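Local atomic coordinates of UPF0045 protein MJ1052 (PDB entry 2EPI), a protein that is of unknown function but belongs to the UPF0045 family, related to thiamine-binding proteins, and so possibly binds thiamine or a similar small molecule. Residues G51-I56 and I80-D85. Numbering follows the deposited sequence.
Sequences GDLDEI and IDERKD
In this ferredoxin-like alpha+beta sandwich, Leu53 and Ile56, in the first turn of helix 53-68, pack on Ile80 of strand 73-83. The contact joins the helix to the antiparallel four-stranded sheet, in strand order 2-3-1-4. The methyl CD1 of Ile80 carries the contact. Ile80 CD1 lies 4.1 Å from Leu53 CD1. Ile56 CG2 is also 4.1 Å from Ile80 CD1. With chi1 at -59°, CG1 of Ile80 lies beside the backbone N, and its CD1 comes to lie against Leu53 and Ile56. The Leu53 side chain runs at a slant to that of Ile80, while the Ile56 and Ile80 side chains run antiparallel alongside one another. Val7 of strand 6-16 touches both isoleucines and adds to this buried cluster.

Further along the strand, Glu82 comes near the helix more loosely. Glu82 OE1 lies 4.4 Å from Leu53 CD2. The carboxylate is buried but paired: OE1 forms a salt bridge with Arg5 and a hydrogen bond with His64 of the second subunit. Residues Ile80 to Arg83 also form an antiparallel ladder with a strand of that subunit, so the sheet continues across the interface.

Each segment also has its own polar fastening. At the end of the strand, Arg83 grips the carboxylate of Asp85, in the loop beyond, side-on. Arg83 NE donates to Asp85 OD1 at 2.8 Å. Arg83 NH2 forms a salt bridge with Asp85 OD2 at 2.7 Å. At the helix start, Asp52 is the N-cap. Glu55 N donates to Asp52 OD2 at 3.2 Å, meeting it on the anti side, 25° out of the carboxylate plane.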
ATOM      1  N   GLY A  51      13.682  13.355   3.096  1.00 23.30           N
ATOM      2  CA  GLY A  51      14.017  14.625   2.478  1.00 23.77           C
ATOM      3  C   GLY A  51      12.798  15.493   2.257  1.00 24.02           C
ATOM      4  O   GLY A  51      11.728  15.212   2.791  1.00 23.66           O
ATOM      5  N   ASP A  52      12.965  16.549   1.463  1.00 25.70           N
ATOM      6  CA  ASP A  52      11.883  17.478   1.165  1.00 25.49           C
ATOM      7  C   ASP A  52      10.736  16.798   0.418  1.00 24.67           C
ATOM      8  O   ASP A  52      10.964  16.017  -0.507  1.00 24.60           O
ATOM      9  CB  ASP A  52      12.411  18.646   0.331  1.00 27.83           C
ATOM     10  CG  ASP A  52      11.318  19.622  -0.050  1.00 28.72           C
ATOM     11  OD1 ASP A  52      10.832  20.352   0.845  1.00 29.76           O
ATOM     12  OD2 ASP A  52      10.934  19.647  -1.241  1.00 28.92           O
ATOM     13  N   LEU A  53       9.505  17.116   0.807  1.00 23.67           N
ATOM     14  CA  LEU A  53       8.330  16.511   0.183  1.00 24.01           C
ATOM     15  C   LEU A  53       8.265  16.716  -1.325  1.00 24.88           C
ATOM     16  O   LEU A  53       7.969  15.783  -2.066  1.00 23.08           O
ATOM     17  CB  LEU A  53       7.046  17.039   0.832  1.00 24.42           C
ATOM     18  CG  LEU A  53       5.718  16.517   0.267  1.00 23.93           C
ATOM     19  CD1 LEU A  53       5.703  14.993   0.256  1.00 24.16           C
ATOM     20  CD2 LEU A  53       4.571  17.048   1.113  1.00 24.62           C
ATOM     21  N   ASP A  54       8.541  17.932  -1.788  1.00 25.11           N
ATOM     22  CA  ASP A  54       8.491  18.188  -3.217  1.00 25.52           C
ATOM     23  C   ASP A  54       9.568  17.409  -3.966  1.00 24.72           C
ATOM     24  O   ASP A  54       9.329  16.919  -5.068  1.00 25.76           O
ATOM     25  CB  ASP A  54       8.627  19.686  -3.506  1.00 27.43           C
ATOM     26  CG  ASP A  54       7.445  20.482  -2.997  1.00 31.08           C
ATOM     27  OD1 ASP A  54       6.307  19.978  -3.101  1.00 31.40           O
ATOM     28  OD2 ASP A  54       7.648  21.614  -2.504  1.00 34.72           O
ATOM     29  N   GLU A  55      10.749  17.286  -3.372  1.00 23.52           N
ATOM     30  CA  GLU A  55      11.819  16.544  -4.026  1.00 23.42           C
ATOM     31  C   GLU A  55      11.449  15.066  -4.127  1.00 22.93           C
ATOM     32  O   GLU A  55      11.744  14.413  -5.129  1.00 23.73           O
ATOM     33  CB  GLU A  55      13.138  16.711  -3.268  1.00 24.30           C
ATOM     34  CG  GLU A  55      13.694  18.131  -3.343  1.00 28.19           C
ATOM     35  CD  GLU A  55      13.834  18.620  -4.776  1.00 30.76           C
ATOM     36  OE1 GLU A  55      14.599  18.000  -5.544  1.00 30.93           O
ATOM     37  OE2 GLU A  55      13.177  19.621  -5.140  1.00 34.36           O
ATOM     38  N   ILE A  56      10.799  14.543  -3.095  1.00 22.81           N
ATOM     39  CA  ILE A  56      10.397  13.140  -3.100  1.00 21.65           C
ATOM     40  C   ILE A  56       9.322  12.907  -4.155  1.00 23.51           C
ATOM     41  O   ILE A  56       9.325  11.880  -4.834  1.00 21.73           O
ATOM     42  CB  ILE A  56       9.892  12.699  -1.703  1.00 22.08           C
ATOM     43  CG1 ILE A  56      11.098  12.514  -0.772  1.00 22.25           C
ATOM     44  CG2 ILE A  56       9.088  11.396  -1.806  1.00 19.68           C
ATOM     45  CD1 ILE A  56      10.740  12.152   0.654  1.00 24.46           C
ATOM     46  N   ILE A  80       3.825   8.523   2.292  1.00 19.67           N
ATOM     47  CA  ILE A  80       4.448   9.628   3.009  1.00 22.16           C
ATOM     48  C   ILE A  80       4.051   9.596   4.472  1.00 21.85           C
ATOM     49  O   ILE A  80       2.885   9.384   4.797  1.00 22.37           O
ATOM     50  CB  ILE A  80       4.003  10.998   2.441  1.00 23.80           C
ATOM     51  CG1 ILE A  80       4.375  11.103   0.962  1.00 26.26           C
ATOM     52  CG2 ILE A  80       4.646  12.124   3.240  1.00 27.57           C
ATOM     53  CD1 ILE A  80       5.836  10.911   0.677  1.00 26.97           C
ATOM     54  N   ASP A  81       5.027   9.806   5.347  1.00 22.27           N
ATOM     55  CA  ASP A  81       4.781   9.834   6.786  1.00 23.51           C
ATOM     56  C   ASP A  81       5.338  11.173   7.250  1.00 22.68           C
ATOM     57  O   ASP A  81       6.551  11.373   7.264  1.00 22.91           O
ATOM     58  CB  ASP A  81       5.527   8.694   7.482  1.00 23.61           C
ATOM     59  CG  ASP A  81       5.128   8.532   8.942  1.00 28.09           C
ATOM     60  OD1 ASP A  81       4.729   9.534   9.574  1.00 25.92           O
ATOM     61  OD2 ASP A  81       5.223   7.401   9.465  1.00 29.27           O
ATOM     62  N   GLU A  82       4.452  12.094   7.615  1.00 23.88           N
ATOM     63  CA  GLU A  82       4.881  13.415   8.057  1.00 25.36           C
ATOM     64  C   GLU A  82       4.240  13.825   9.374  1.00 25.74           C
ATOM     65  O   GLU A  82       3.043  13.636   9.578  1.00 25.18           O
ATOM     66  CB  GLU A  82       4.555  14.463   6.982  1.00 25.10           C
ATOM     67  CG  GLU A  82       4.741  15.911   7.441  1.00 27.55           C
ATOM     68  CD  GLU A  82       4.598  16.914   6.313  1.00 28.04           C
ATOM     69  OE1 GLU A  82       3.812  16.648   5.379  1.00 27.27           O
ATOM     70  OE2 GLU A  82       5.262  17.975   6.364  1.00 28.45           O
ATOM     71  N   ARG A  83       5.048  14.383  10.267  1.00 28.82           N
ATOM     72  CA  ARG A  83       4.544  14.839  11.554  1.00 30.46           C
ATOM     73  C   ARG A  83       5.125  16.218  11.840  1.00 32.96           C
ATOM     74  O   ARG A  83       6.186  16.575  11.323  1.00 31.28           O
ATOM     75  CB  ARG A  83       4.912  13.843  12.664  1.00 32.32           C
ATOM     76  CG  ARG A  83       6.398  13.697  12.939  1.00 34.27           C
ATOM     77  CD  ARG A  83       6.658  12.534  13.887  1.00 35.76           C
ATOM     78  NE  ARG A  83       5.943  12.667  15.155  1.00 37.45           N
ATOM     79  CZ  ARG A  83       5.922  11.731  16.099  1.00 39.13           C
ATOM     80  NH1 ARG A  83       6.575  10.591  15.918  1.00 38.76           N
ATOM     81  NH2 ARG A  83       5.249  11.932  17.226  1.00 39.30           N
ATOM     82  N   LYS A  84       4.422  16.997  12.656  1.00 34.14           N
ATOM     83  CA  LYS A  84       4.863  18.350  12.981  1.00 36.76           C
ATOM     84  C   LYS A  84       5.352  18.492  14.420  1.00 37.87           C
ATOM     85  O   LYS A  84       5.948  19.508  14.778  1.00 38.04           O
ATOM     86  CB  LYS A  84       3.716  19.333  12.731  1.00 37.65           C
ATOM     87  CG  LYS A  84       2.556  19.166  13.702  1.00 38.21           C
ATOM     88  CD  LYS A  84       1.208  19.360  13.027  1.00 40.32           C
ATOM     89  CE  LYS A  84       1.002  20.778  12.537  1.00 39.89           C
ATOM     90  NZ  LYS A  84      -0.370  20.939  11.987  1.00 40.11           N
ATOM     91  N   ASP A  85       5.110  17.474  15.242  1.00 38.72           N
ATOM     92  CA  ASP A  85       5.516  17.515  16.643  1.00 39.38           C
ATOM     93  C   ASP A  85       6.931  16.998  16.878  1.00 39.87           C
ATOM     94  O   ASP A  85       7.506  17.215  17.943  1.00 40.70           O
ATOM     95  CB  ASP A  85       4.533  16.712  17.498  1.00 41.04           C
ATOM     96  CG  ASP A  85       4.571  15.226  17.191  1.00 42.21           C
ATOM     97  OD1 ASP A  85       4.384  14.856  16.012  1.00 42.67           O
ATOM     98  OD2 ASP A  85       4.789  14.431  18.129  1.00 40.77           O
TER